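Local coordinates for protein regulator of chromosome condensation (PDB 3OF7) that promotes the exchange of GDP for GTP on the GTPases GSP1 and GSP2, binds chromatin and controls RNA metabolism and transport, at residues L80-E85 with H148-L153; E139-L144 with A162-G167; R339-E344 with K363-P368; P353-K358 with L369-N374. All coordinates share one frame; numbering follows the deposited sequence.

The four contacts form two pairs on opposite sides of the centre of one RCC1-like beta-propeller. Interactions 1 and 2, centres about 9 Å apart, meet at the hairpin of strands 150-155 and 159-164, where Ser-165 N lies 2.7 Å from Lys-149 O. Interaction 1 sets this hairpin against the preceding sheet, and interaction 2 covers it with the segment that leads into it. Interactions 3 and 4, also about 9 Å apart between centres, share the small sheet 357-358/364-368, with Tyr-357 N 2.7 Å from Ala-366 O. The centre of either contact of one pair lies about 37 to 43 Å from those of the other pair. The assembly is a single protein chain, and all four contacts join parts of its propeller.

Interaction 1: residues L80-E85 with H148-L153; sequences LALDEE and HKVVQL
The strands bearing Leu-80 and Leu-82 and bearing Val-150 and Leu-153 run nearly antiparallel, at 159°, with their axes 7.9 Å apart, and belong to successive sheets of the beta-propeller, so side chains rather than backbone bonds fill the interface. Leu-153 drives one methyl into strand 80-83: its CD1 lies 3.5 Å from the carbonyl carbon Ala-81 C and 3.8 Å from Leu-80 CB. Further along, Leu-82 spreads its fork over Val-150, with CD1 3.6 Å from Val-150 CB and CD2 3.5 Å from Val-150 O. The fork arrives there because Leu-82 CG stands opposite its own backbone N (chi1 -169°). Replacing Leu-82 by an alanine would probably open a gap over Val-150, which loses both methyls of the fork. Within its own sheet, Val-151 and Gln-152 both pair with Leu-163 in a classic beta bulge. Near the surface a water accepts weakly from Lys-149 NZ and donates to Glu-85 O. Ser-86 adds a hydrogen bond to Val-150 N. The side chains that meet between the strands are all hydrocarbon, their methyls resting also on backbone carbonyls, consistent with the two sheets being held here mainly by burial of apolar side chains.

Interaction 2: residues E139-L144 with A162-G167; sequences ESFPPL and ALFSNG
The rings of Phe-141 and Phe-164 meet obliquely, their planes 50° apart and their centroids separated by 5.8 Å, a geometry that is neither a stack nor a T-shape. Phe-164 does the reaching: its far ring atom CZ comes within 3.6 Å of Phe-141 CD1 and also touches the CB and CG at the root of that side chain. With CG opposite the carbonyl carbon (chi1 -77°), the Phe-164 ring is projected from the end of strand 162-164 into the turn of 141-144. There Pro-143 covers one of its faces, placing CB 4.0 Å from the centroid of the Phe-164 ring in a CH-pi contact displaced toward the rim. Leu-144 comes in at the edge instead, its CD2 in the ring plane and 3.8 Å from Phe-164 CE2. An alanine at Phe-164 is likely to leave Pro-143 CB without its aromatic face and a gap between Phe-141 and Leu-144. The turn is held by Leu-144 N bonding to Phe-141 O, while Gly-167 N bonds back to Phe-164 O in the type I turn that follows the strand. Around the site Val-150 also packs on Phe-164, and Phe-141 leans on Tyr-170 and Pro-195. The segment leading into the hairpin 150-155/159-164 is thus folded back over it, and the buried, purely hydrocarbon chemistry implies an anchoring by dispersion and exclusion of water.

Interaction 3: residues R339-E344 with K363-P368; sequences RLDMFE and KARAVP
Arg-339 and Ala-366 form an antiparallel non-hydrogen-bonded pair, their CA atoms 4.4 Å apart, which ties a loop within one RCC1 repeat of the beta-propeller to strand 364-368. Beside the pair Leu-340 N donates to Arg-365 O over 2.8 Å. Arg-365 and Ala-366 both face Tyr-357, a classic beta bulge. A type I turn from Leu-340 to Phe-343 then bends the loop, setting Asp-341 where its carboxylate can join two arginines in a salt-bridge network. Arg-365 grips it side-on: NE meets the syn lone pair of Asp-341 OD1 at 2.6 Å, and NH2 reaches OD2 at 2.7 Å from 35° outside the carboxylate plane. Folds at chi2 (-80°) and chi3 (-40°) bring the Arg-365 guanidinium round to this position. Arg-339 comes by an extended chain, and Arg-339 NE donates to the anti lone pair of Asp-341 OD2, also at 2.7 Å. OD2 therefore takes a bond from each arginine, and the negative charge between the two guanidinium groups probably makes their closeness favourable. Met-342 CE lies over the centre of the Arg-339 guanidinium, and His-323 binds the NH1 of that arginine. On the apolar side, Leu-340 CD2 packs 3.7 Å from Ala-364 CB. The carboxylate is linked to Lys-363 as well: a water donates to Asp-341 OD1 at 3.0 Å and accepts weakly from Lys-363 NZ.

Interaction 4: residues P353-K358 with L369-N374; sequences PEYTYK and LPTKLN
The Tyr-355 ring is sandwiched between Leu-369 on one face and Pro-353 on the other, with Thr-371 OG1 in its plane at the hydroxyl edge. This contact joins a type I beta turn, Pro-353 to Thr-356, to the corner at Leu-369 in one RCC1 repeat of the beta-propeller, where the chain passes from strand 364-368 to strand 370-372. Leu-369 makes a CH-pi contact almost straight down the ring normal (9° off), its CD1 3.9 Å from the centroid of the Tyr-355 ring. Leu-369 CB presses on the rim as well, 3.5 Å from Tyr-355 CE2. The Pro-353 CB comes from within the turn itself and sits toward the margin of the opposite face. Tyr-355 adopts a chi1 of 52°, with CG between its own backbone N and carbonyl carbon, and this swings the ring across to strand 370-372. At its end Tyr-355 OH is a short 2.5 Å from Thr-371 OG1. Thr-371 OG1 also donates to Leu-369 O at 2.7 Å, from above the carbonyl plane, which fixes the rotation of the side chain facing the phenol. Thr-371 CG2 further meets Pro-353 CG at 4.2 Å, and Glu-293 touches both Tyr-355 and Leu-369 from a neighbouring loop. The turn beneath the ring is pinned by a doubly used carbonyl: Pro-353 O accepts from Thr-356 N and, at 2.7 Å, from Thr-356 OG1, both from the same face of its plane.

Interaction 1: residues L80-E85 with H148-L153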
loop_
_atom_site.group_PDB
_atom_site.type_symbol
_atom_site.label_atom_id
_atom_site.label_comp_id
_atom_site.label_asym_id
_atom_site.label_seq_id
_atom_site.Cartn_x
_atom_site.Cartn_y
_atom_site.Cartn_z
ATOM N N LEU A 80 -4.931 8.754 3.605
ATOM C CA LEU A 80 -5.960 8.808 4.622
ATOM C C LEU A 80 -5.315 8.417 5.937
ATOM O O LEU A 80 -4.460 7.546 5.959
ATOM C CB LEU A 80 -7.073 7.815 4.291
ATOM C CG LEU A 80 -7.663 7.893 2.880
ATOM C CD1 LEU A 80 -8.632 6.732 2.683
ATOM C CD2 LEU A 80 -8.352 9.247 2.615
ATOM N N ALA A 81 -5.735 9.057 7.029
ATOM C CA ALA A 81 -5.279 8.679 8.357
ATOM C C ALA A 81 -6.451 8.557 9.330
ATOM O O ALA A 81 -7.519 9.152 9.121
ATOM C CB ALA A 81 -4.226 9.672 8.877
ATOM N N LEU A 82 -6.250 7.758 10.374
ATOM C CA LEU A 82 -7.293 7.497 11.358
ATOM C C LEU A 82 -6.794 7.845 12.748
ATOM O O LEU A 82 -5.673 7.486 13.112
ATOM C CB LEU A 82 -7.678 6.017 11.324
ATOM C CG LEU A 82 -8.928 5.585 12.094
ATOM C CD1 LEU A 82 -10.160 6.160 11.436
ATOM C CD2 LEU A 82 -8.985 4.075 12.124
ATOM N N ASP A 83 -7.628 8.527 13.526
ATOM C CA ASP A 83 -7.255 8.865 14.889
ATOM C C ASP A 83 -7.960 7.993 15.933
ATOM O O ASP A 83 -8.749 7.100 15.593
ATOM C CB ASP A 83 -7.423 10.375 15.166
ATOM C CG ASP A 83 -8.874 10.848 15.113
ATOM O OD1 ASP A 83 -9.800 10.056 15.411
ATOM O OD2 ASP A 83 -9.075 12.044 14.796
ATOM N N GLU A 84 -7.661 8.247 17.204
ATOM C CA GLU A 84 -8.231 7.459 18.295
ATOM C C GLU A 84 -9.761 7.475 18.360
ATOM O O GLU A 84 -10.368 6.488 18.796
ATOM C CB GLU A 84 -7.644 7.900 19.634
ATOM C CG GLU A 84 -6.235 7.381 19.864
ATOM C CD GLU A 84 -5.623 7.921 21.144
ATOM O OE1 GLU A 84 -6.336 8.595 21.928
ATOM O OE2 GLU A 84 -4.424 7.669 21.353
ATOM N N GLU A 85 -10.372 8.585 17.936
ATOM C CA GLU A 85 -11.832 8.640 17.968
ATOM C C GLU A 85 -12.444 8.248 16.624
ATOM O O GLU A 85 -13.634 8.471 16.363
ATOM C CB GLU A 85 -12.336 9.983 18.498
ATOM C CG GLU A 85 -12.027 10.172 19.982
ATOM C CD GLU A 85 -12.195 8.888 20.790
ATOM O OE1 GLU A 85 -11.233 8.481 21.482
ATOM O OE2 GLU A 85 -13.284 8.279 20.739
ATOM N N HIS A 148 -20.052 2.582 15.843
ATOM C CA HIS A 148 -19.126 1.750 15.074
ATOM C C HIS A 148 -17.853 2.540 14.802
ATOM O O HIS A 148 -17.851 3.765 14.913
ATOM C CB HIS A 148 -19.763 1.261 13.774
ATOM C CG HIS A 148 -21.059 0.549 13.985
ATOM N ND1 HIS A 148 -21.146 -0.640 14.675
ATOM C CD2 HIS A 148 -22.325 0.876 13.634
ATOM C CE1 HIS A 148 -22.407 -1.026 14.725
ATOM N NE2 HIS A 148 -23.144 -0.121 14.105
ATOM N N LYS A 149 -16.787 1.830 14.446
ATOM C CA LYS A 149 -15.490 2.450 14.200
ATOM C C LYS A 149 -14.851 1.940 12.917
ATOM O O LYS A 149 -15.169 0.850 12.451
ATOM C CB LYS A 149 -14.558 2.199 15.388
ATOM C CG LYS A 149 -14.843 3.138 16.561
ATOM C CD LYS A 149 -13.983 2.839 17.775
ATOM C CE LYS A 149 -14.358 3.752 18.942
ATOM N NZ LYS A 149 -15.820 3.688 19.246
ATOM N N VAL A 150 -13.939 2.733 12.363
ATOM C CA VAL A 150 -13.148 2.295 11.216
ATOM C C VAL A 150 -12.079 1.312 11.692
ATOM O O VAL A 150 -11.390 1.572 12.683
ATOM C CB VAL A 150 -12.464 3.485 10.519
ATOM C CG1 VAL A 150 -11.570 3.005 9.364
ATOM C CG2 VAL A 150 -13.503 4.507 10.029
ATOM N N VAL A 151 -11.939 0.193 10.990
ATOM C CA VAL A 151 -10.885 -0.780 11.302
ATOM C C VAL A 151 -9.789 -0.818 10.242
ATOM O O VAL A 151 -8.689 -1.293 10.505
ATOM C CB VAL A 151 -11.432 -2.211 11.559
ATOM C CG1 VAL A 151 -12.447 -2.205 12.715
ATOM C CG2 VAL A 151 -12.050 -2.802 10.289
ATOM N N GLN A 152 -10.087 -0.311 9.048
ATOM C CA GLN A 152 -9.069 -0.206 7.996
ATOM C C GLN A 152 -9.396 0.893 6.992
ATOM O O GLN A 152 -10.546 1.057 6.600
ATOM C CB GLN A 152 -8.873 -1.538 7.256
ATOM C CG GLN A 152 -7.610 -1.551 6.380
ATOM C CD GLN A 152 -7.504 -2.740 5.436
ATOM O OE1 GLN A 152 -8.232 -3.727 5.562
ATOM N NE2 GLN A 152 -6.578 -2.647 4.478
ATOM N N LEU A 153 -8.365 1.631 6.582
ATOM C CA LEU A 153 -8.472 2.596 5.494
ATOM C C LEU A 153 -7.753 2.047 4.262
ATOM O O LEU A 153 -6.860 1.217 4.379
ATOM C CB LEU A 153 -7.903 3.962 5.914
ATOM C CG LEU A 153 -8.674 4.731 6.997
ATOM C CD1 LEU A 153 -7.873 5.944 7.456
ATOM C CD2 LEU A 153 -10.032 5.174 6.476
HETATM O O HOH W 1 -15.718 6.690 17.790
#

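Interaction 2: residues E139-L144 with A162-G167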
loop_
_atom_site.group_PDB
_atom_site.type_symbol
_atom_site.label_atom_id
_atom_site.label_comp_id
_atom_site.label_asym_id
_atom_site.label_seq_id
_atom_site.Cartn_x
_atom_site.Cartn_y
_atom_site.Cartn_z
ATOM N N GLU A 139 -20.023 13.634 10.357
ATOM C CA GLU A 139 -21.374 13.360 9.868
ATOM C C GLU A 139 -21.353 12.614 8.547
ATOM O O GLU A 139 -22.309 11.925 8.217
ATOM C CB GLU A 139 -22.184 14.656 9.718
ATOM C CG GLU A 139 -22.033 15.645 10.866
ATOM C CD GLU A 139 -20.893 16.631 10.640
ATOM O OE1 GLU A 139 -20.995 17.464 9.709
ATOM O OE2 GLU A 139 -19.904 16.580 11.403
ATOM N N SER A 140 -20.247 12.734 7.809
ATOM C CA SER A 140 -20.063 12.023 6.543
ATOM C C SER A 140 -20.013 10.508 6.722
ATOM O O SER A 140 -20.169 9.764 5.753
ATOM C CB SER A 140 -18.795 12.500 5.827
ATOM O OG SER A 140 -18.896 13.873 5.496
ATOM N N PHE A 141 -19.801 10.060 7.960
ATOM C CA PHE A 141 -19.791 8.633 8.269
ATOM C C PHE A 141 -20.857 8.288 9.306
ATOM O O PHE A 141 -20.554 8.251 10.504
ATOM C CB PHE A 141 -18.420 8.178 8.792
ATOM C CG PHE A 141 -17.280 8.428 7.845
ATOM C CD1 PHE A 141 -17.073 7.599 6.744
ATOM C CD2 PHE A 141 -16.384 9.468 8.080
ATOM C CE1 PHE A 141 -15.999 7.813 5.882
ATOM C CE2 PHE A 141 -15.308 9.698 7.213
ATOM C CZ PHE A 141 -15.120 8.868 6.111
ATOM N N PRO A 142 -22.104 8.020 8.853
ATOM C CA PRO A 142 -23.170 7.622 9.793
ATOM C C PRO A 142 -22.856 6.473 10.772
ATOM O O PRO A 142 -23.374 6.494 11.891
ATOM C CB PRO A 142 -24.335 7.254 8.865
ATOM C CG PRO A 142 -24.152 8.158 7.695
ATOM C CD PRO A 142 -22.638 8.210 7.489
ATOM N N PRO A 143 -22.047 5.461 10.372
ATOM C CA PRO A 143 -21.780 4.447 11.395
ATOM C C PRO A 143 -21.133 4.970 12.687
ATOM O O PRO A 143 -21.302 4.346 13.730
ATOM C CB PRO A 143 -20.845 3.465 10.681
ATOM C CG PRO A 143 -21.278 3.550 9.252
ATOM C CD PRO A 143 -21.579 5.014 9.045
ATOM N N LEU A 144 -20.429 6.099 12.622
ATOM C CA LEU A 144 -19.722 6.628 13.788
ATOM C C LEU A 144 -20.672 7.051 14.909
ATOM O O LEU A 144 -20.393 6.808 16.091
ATOM C CB LEU A 144 -18.804 7.793 13.411
ATOM C CG LEU A 144 -17.606 7.462 12.510
ATOM C CD1 LEU A 144 -16.862 8.735 12.133
ATOM C CD2 LEU A 144 -16.661 6.447 13.158
ATOM N N ALA A 162 -13.155 3.195 3.485
ATOM C CA ALA A 162 -13.087 2.942 4.919
ATOM C C ALA A 162 -13.934 1.728 5.247
ATOM O O ALA A 162 -15.124 1.667 4.882
ATOM C CB ALA A 162 -13.569 4.161 5.716
ATOM N N LEU A 163 -13.312 0.766 5.920
ATOM C CA LEU A 163 -13.987 -0.437 6.379
ATOM C C LEU A 163 -14.367 -0.293 7.849
ATOM O O LEU A 163 -13.509 -0.002 8.687
ATOM C CB LEU A 163 -13.076 -1.652 6.196
ATOM C CG LEU A 163 -13.566 -2.987 6.766
ATOM C CD1 LEU A 163 -14.873 -3.434 6.090
ATOM C CD2 LEU A 163 -12.488 -4.059 6.653
ATOM N N PHE A 164 -15.648 -0.507 8.158
ATOM C CA PHE A 164 -16.145 -0.305 9.520
ATOM C C PHE A 164 -16.271 -1.615 10.288
ATOM O O PHE A 164 -16.342 -2.689 9.696
ATOM C CB PHE A 164 -17.471 0.465 9.516
ATOM C CG PHE A 164 -17.316 1.938 9.273
ATOM C CD1 PHE A 164 -17.219 2.443 7.973
ATOM C CD2 PHE A 164 -17.267 2.827 10.338
ATOM C CE1 PHE A 164 -17.080 3.802 7.744
ATOM C CE2 PHE A 164 -17.127 4.202 10.121
ATOM C CZ PHE A 164 -17.035 4.691 8.823
ATOM N N SER A 165 -16.291 -1.509 11.614
ATOM C CA SER A 165 -16.329 -2.675 12.488
ATOM C C SER A 165 -17.625 -3.479 12.345
ATOM O O SER A 165 -17.693 -4.625 12.792
ATOM C CB SER A 165 -16.151 -2.244 13.942
ATOM O OG SER A 165 -17.074 -1.223 14.258
ATOM N N ASN A 166 -18.641 -2.885 11.729
ATOM C CA ASN A 166 -19.883 -3.610 11.460
ATOM C C ASN A 166 -19.937 -4.220 10.049
ATOM O O ASN A 166 -20.989 -4.681 9.612
ATOM C CB ASN A 166 -21.101 -2.715 11.716
ATOM C CG ASN A 166 -21.227 -1.586 10.709
ATOM O OD1 ASN A 166 -20.302 -1.297 9.945
ATOM N ND2 ASN A 166 -22.382 -0.935 10.708
ATOM N N GLY A 167 -18.805 -4.207 9.342
ATOM C CA GLY A 167 -18.712 -4.820 8.012
ATOM C C GLY A 167 -19.079 -3.911 6.850
ATOM O O GLY A 167 -18.960 -4.306 5.684
#

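Interaction 3: residues R339-E344 with K363-P368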
loop_
_atom_site.group_PDB
_atom_site.type_symbol
_atom_site.label_atom_id
_atom_site.label_comp_id
_atom_site.label_asym_id
_atom_site.label_seq_id
_atom_site.Cartn_x
_atom_site.Cartn_y
_atom_site.Cartn_z
ATOM N N ARG A 339 10.526 -5.863 -11.487
ATOM C CA ARG A 339 11.405 -4.969 -12.229
ATOM C C ARG A 339 12.725 -4.616 -11.532
ATOM O O ARG A 339 12.781 -4.455 -10.307
ATOM C CB ARG A 339 10.628 -3.700 -12.570
ATOM C CG ARG A 339 11.300 -2.834 -13.602
ATOM C CD ARG A 339 10.309 -1.817 -14.127
ATOM N NE ARG A 339 10.936 -1.005 -15.163
ATOM C CZ ARG A 339 10.369 0.039 -15.756
ATOM N NH1 ARG A 339 9.137 0.426 -15.425
ATOM N NH2 ARG A 339 11.041 0.689 -16.696
ATOM N N LEU A 340 13.770 -4.473 -12.346
ATOM C CA LEU A 340 15.132 -4.195 -11.893
ATOM C C LEU A 340 15.675 -2.850 -12.401
ATOM O O LEU A 340 16.704 -2.358 -11.902
ATOM C CB LEU A 340 16.033 -5.354 -12.362
ATOM C CG LEU A 340 17.430 -5.647 -11.817
ATOM C CD1 LEU A 340 17.420 -5.817 -10.310
ATOM C CD2 LEU A 340 17.941 -6.919 -12.495
ATOM N N ASP A 341 14.987 -2.249 -13.383
ATOM C CA ASP A 341 15.458 -1.011 -14.038
ATOM C C ASP A 341 15.728 0.123 -13.057
ATOM O O ASP A 341 16.672 0.902 -13.238
ATOM C CB ASP A 341 14.459 -0.524 -15.106
ATOM C CG ASP A 341 14.250 -1.526 -16.226
ATOM O OD1 ASP A 341 15.245 -2.097 -16.722
ATOM O OD2 ASP A 341 13.082 -1.748 -16.618
ATOM N N MET A 342 14.889 0.230 -12.027
ATOM C CA MET A 342 15.065 1.268 -11.005
ATOM C C MET A 342 15.381 0.632 -9.652
ATOM O O MET A 342 15.076 1.200 -8.601
ATOM C CB MET A 342 13.822 2.169 -10.916
ATOM C CG MET A 342 13.587 3.034 -12.171
ATOM S SD MET A 342 11.973 3.862 -12.285
ATOM C CE MET A 342 11.107 2.788 -13.428
ATOM N N PHE A 343 15.996 -0.551 -9.705
ATOM C CA PHE A 343 16.389 -1.305 -8.514
ATOM C C PHE A 343 15.206 -1.644 -7.607
ATOM O O PHE A 343 15.383 -1.801 -6.393
ATOM C CB PHE A 343 17.457 -0.553 -7.704
ATOM C CG PHE A 343 18.794 -0.398 -8.408
ATOM C CD1 PHE A 343 19.265 -1.370 -9.296
ATOM C CD2 PHE A 343 19.597 0.705 -8.130
ATOM C CE1 PHE A 343 20.519 -1.230 -9.932
ATOM C CE2 PHE A 343 20.860 0.857 -8.750
ATOM C CZ PHE A 343 21.310 -0.122 -9.655
ATOM N N GLU A 344 14.009 -1.762 -8.191
ATOM C CA GLU A 344 12.788 -1.967 -7.406
ATOM C C GLU A 344 12.892 -3.189 -6.507
ATOM O O GLU A 344 12.463 -3.143 -5.352
ATOM C CB GLU A 344 11.539 -2.063 -8.301
ATOM C CG GLU A 344 11.207 -0.779 -9.064
ATOM C CD GLU A 344 11.794 -0.727 -10.478
ATOM O OE1 GLU A 344 12.917 -1.245 -10.708
ATOM O OE2 GLU A 344 11.128 -0.135 -11.363
ATOM N N LYS A 363 20.633 -6.504 -21.235
ATOM C CA LYS A 363 20.404 -5.740 -19.999
ATOM C C LYS A 363 19.409 -6.475 -19.098
ATOM O O LYS A 363 18.327 -6.871 -19.547
ATOM C CB LYS A 363 19.904 -4.317 -20.302
ATOM C CG LYS A 363 19.788 -3.393 -19.076
ATOM C CD LYS A 363 19.502 -1.921 -19.449
ATOM C CE LYS A 363 18.042 -1.702 -19.868
ATOM N NZ LYS A 363 17.639 -0.254 -19.934
ATOM N N ALA A 364 19.782 -6.643 -17.831
ATOM C CA ALA A 364 18.938 -7.304 -16.845
ATOM C C ALA A 364 17.779 -6.375 -16.485
ATOM O O ALA A 364 18.006 -5.280 -15.973
ATOM C CB ALA A 364 19.762 -7.651 -15.606
ATOM N N ARG A 365 16.549 -6.805 -16.775
ATOM C CA ARG A 365 15.362 -5.951 -16.596
ATOM C C ARG A 365 14.454 -6.408 -15.462
ATOM O O ARG A 365 13.670 -5.607 -14.947
ATOM C CB ARG A 365 14.508 -5.903 -17.875
ATOM C CG ARG A 365 15.224 -5.510 -19.172
ATOM C CD ARG A 365 15.449 -4.005 -19.355
ATOM N NE ARG A 365 14.332 -3.144 -18.935
ATOM C CZ ARG A 365 13.317 -2.735 -19.697
ATOM N NH1 ARG A 365 13.205 -3.111 -20.964
ATOM N NH2 ARG A 365 12.385 -1.945 -19.177
ATOM N N ALA A 366 14.527 -7.692 -15.100
ATOM C CA ALA A 366 13.570 -8.283 -14.157
ATOM C C ALA A 366 14.057 -9.558 -13.457
ATOM O O ALA A 366 14.863 -10.313 -13.999
ATOM C CB ALA A 366 12.215 -8.545 -14.849
ATOM N N VAL A 367 13.533 -9.786 -12.255
ATOM C CA VAL A 367 13.753 -11.031 -11.505
ATOM C C VAL A 367 12.369 -11.637 -11.289
ATOM O O VAL A 367 11.628 -11.198 -10.405
ATOM C CB VAL A 367 14.474 -10.764 -10.153
ATOM C CG1 VAL A 367 14.679 -12.071 -9.365
ATOM C CG2 VAL A 367 15.822 -10.075 -10.387
ATOM N N PRO A 368 11.984 -12.614 -12.131
ATOM C CA PRO A 368 10.580 -13.009 -12.205
ATOM C C PRO A 368 10.111 -14.070 -11.209
ATOM O O PRO A 368 8.937 -14.428 -11.223
ATOM C CB PRO A 368 10.458 -13.545 -13.627
ATOM C CG PRO A 368 11.793 -14.143 -13.888
ATOM C CD PRO A 368 12.793 -13.287 -13.166
HETATM O O HOH W 2 17.922 -0.762 -16.596
#

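Interaction 4: residues P353-K358 with L369-N374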
loop_
_atom_site.group_PDB
_atom_site.type_symbol
_atom_site.label_atom_id
_atom_site.label_comp_id
_atom_site.label_asym_id
_atom_site.label_seq_id
_atom_site.Cartn_x
_atom_site.Cartn_y
_atom_site.Cartn_z
ATOM N N PRO A 353 20.229 -13.671 -9.515
ATOM C CA PRO A 353 20.112 -15.101 -9.803
ATOM C C PRO A 353 20.169 -15.399 -11.300
ATOM O O PRO A 353 20.050 -14.479 -12.120
ATOM C CB PRO A 353 18.740 -15.460 -9.229
ATOM C CG PRO A 353 17.977 -14.187 -9.228
ATOM C CD PRO A 353 18.980 -13.112 -8.965
ATOM N N GLU A 354 20.367 -16.674 -11.646
ATOM C CA GLU A 354 20.508 -17.091 -13.042
ATOM C C GLU A 354 19.214 -16.948 -13.853
ATOM O O GLU A 354 19.260 -16.839 -15.081
ATOM C CB GLU A 354 21.039 -18.531 -13.131
ATOM C CG GLU A 354 22.564 -18.646 -13.000
ATOM C CD GLU A 354 23.104 -20.011 -13.427
ATOM O OE1 GLU A 354 22.345 -20.805 -14.035
ATOM O OE2 GLU A 354 24.298 -20.281 -13.158
ATOM N N TYR A 355 18.072 -16.932 -13.173
ATOM C CA TYR A 355 16.777 -16.745 -13.842
ATOM C C TYR A 355 16.411 -15.263 -14.044
ATOM O O TYR A 355 15.299 -14.951 -14.468
ATOM C CB TYR A 355 15.648 -17.489 -13.111
ATOM C CG TYR A 355 15.564 -17.192 -11.630
ATOM C CD1 TYR A 355 16.230 -17.998 -10.708
ATOM C CD2 TYR A 355 14.824 -16.106 -11.148
ATOM C CE1 TYR A 355 16.172 -17.731 -9.342
ATOM C CE2 TYR A 355 14.756 -15.827 -9.774
ATOM C CZ TYR A 355 15.432 -16.648 -8.878
ATOM O OH TYR A 355 15.388 -16.402 -7.519
ATOM N N THR A 356 17.343 -14.364 -13.739
ATOM C CA THR A 356 17.170 -12.937 -14.025
ATOM C C THR A 356 16.895 -12.784 -15.522
ATOM O O THR A 356 17.606 -13.370 -16.347
ATOM C CB THR A 356 18.428 -12.121 -13.635
ATOM O OG1 THR A 356 18.631 -12.190 -12.216
ATOM C CG2 THR A 356 18.296 -10.661 -14.033
ATOM N N TYR A 357 15.853 -12.029 -15.865
ATOM C CA TYR A 357 15.526 -11.773 -17.260
ATOM C C TYR A 357 16.406 -10.664 -17.824
ATOM O O TYR A 357 16.479 -9.565 -17.257
ATOM C CB TYR A 357 14.044 -11.416 -17.441
ATOM C CG TYR A 357 13.739 -10.778 -18.790
ATOM C CD1 TYR A 357 13.643 -11.552 -19.947
ATOM C CD2 TYR A 357 13.580 -9.398 -18.905
ATOM C CE1 TYR A 357 13.379 -10.967 -21.187
ATOM C CE2 TYR A 357 13.311 -8.801 -20.138
ATOM C CZ TYR A 357 13.213 -9.592 -21.272
ATOM O OH TYR A 357 12.949 -8.991 -22.485
ATOM N N LYS A 358 17.070 -10.975 -18.937
ATOM C CA LYS A 358 17.863 -10.014 -19.697
ATOM C C LYS A 358 17.206 -9.829 -21.062
ATOM O O LYS A 358 16.760 -10.801 -21.671
ATOM C CB LYS A 358 19.306 -10.502 -19.873
ATOM C CG LYS A 358 20.154 -10.479 -18.609
ATOM C CD LYS A 358 21.569 -11.003 -18.876
ATOM C CE LYS A 358 22.243 -11.424 -17.581
ATOM N NZ LYS A 358 23.676 -11.835 -17.758
ATOM N N LEU A 369 11.015 -14.594 -10.389
ATOM C CA LEU A 369 10.627 -15.506 -9.310
ATOM C C LEU A 369 10.970 -14.854 -7.981
ATOM O O LEU A 369 11.978 -14.157 -7.893
ATOM C CB LEU A 369 11.375 -16.839 -9.413
ATOM C CG LEU A 369 11.260 -17.708 -10.662
ATOM C CD1 LEU A 369 12.195 -18.916 -10.496
ATOM C CD2 LEU A 369 9.820 -18.142 -10.935
ATOM N N PRO A 370 10.137 -15.078 -6.944
ATOM C CA PRO A 370 10.412 -14.529 -5.616
ATOM C C PRO A 370 11.806 -14.943 -5.170
ATOM O O PRO A 370 12.133 -16.133 -5.201
ATOM C CB PRO A 370 9.351 -15.191 -4.732
ATOM C CG PRO A 370 8.261 -15.533 -5.641
ATOM C CD PRO A 370 8.878 -15.845 -6.970
ATOM N N THR A 371 12.621 -13.964 -4.789
ATOM C CA THR A 371 14.029 -14.191 -4.487
ATOM C C THR A 371 14.344 -13.575 -3.129
ATOM O O THR A 371 14.091 -12.392 -2.900
ATOM C CB THR A 371 14.937 -13.604 -5.598
ATOM O OG1 THR A 371 14.522 -14.122 -6.869
ATOM C CG2 THR A 371 16.413 -13.947 -5.366
ATOM N N LYS A 372 14.888 -14.386 -2.225
ATOM C CA LYS A 372 15.185 -13.925 -0.870
ATOM C C LYS A 372 16.300 -12.887 -0.869
ATOM O O LYS A 372 17.329 -13.075 -1.517
ATOM C CB LYS A 372 15.546 -15.104 0.052
ATOM C CG LYS A 372 15.847 -14.689 1.498
ATOM C CD LYS A 372 15.753 -15.857 2.485
ATOM C CE LYS A 372 17.081 -16.573 2.674
ATOM N NZ LYS A 372 17.002 -17.596 3.786
ATOM N N LEU A 373 16.083 -11.781 -0.155
ATOM C CA LEU A 373 17.105 -10.755 -0.008
ATOM C C LEU A 373 18.108 -11.167 1.061
ATOM O O LEU A 373 17.730 -11.678 2.117
ATOM C CB LEU A 373 16.492 -9.392 0.339
ATOM C CG LEU A 373 15.556 -8.713 -0.658
ATOM C CD1 LEU A 373 15.366 -7.241 -0.285
ATOM C CD2 LEU A 373 16.095 -8.820 -2.073
ATOM N N ASN A 374 19.382 -10.934 0.775
ATOM C CA ASN A 374 20.458 -11.285 1.690
ATOM C C ASN A 374 21.151 -10.044 2.206
ATOM O O ASN A 374 20.997 -8.961 1.634
ATOM C CB ASN A 374 21.448 -12.223 0.998
ATOM C CG ASN A 374 20.847 -13.585 0.712
ATOM O OD1 ASN A 374 20.904 -14.077 -0.415
ATOM N ND2 ASN A 374 20.252 -14.198 1.732
#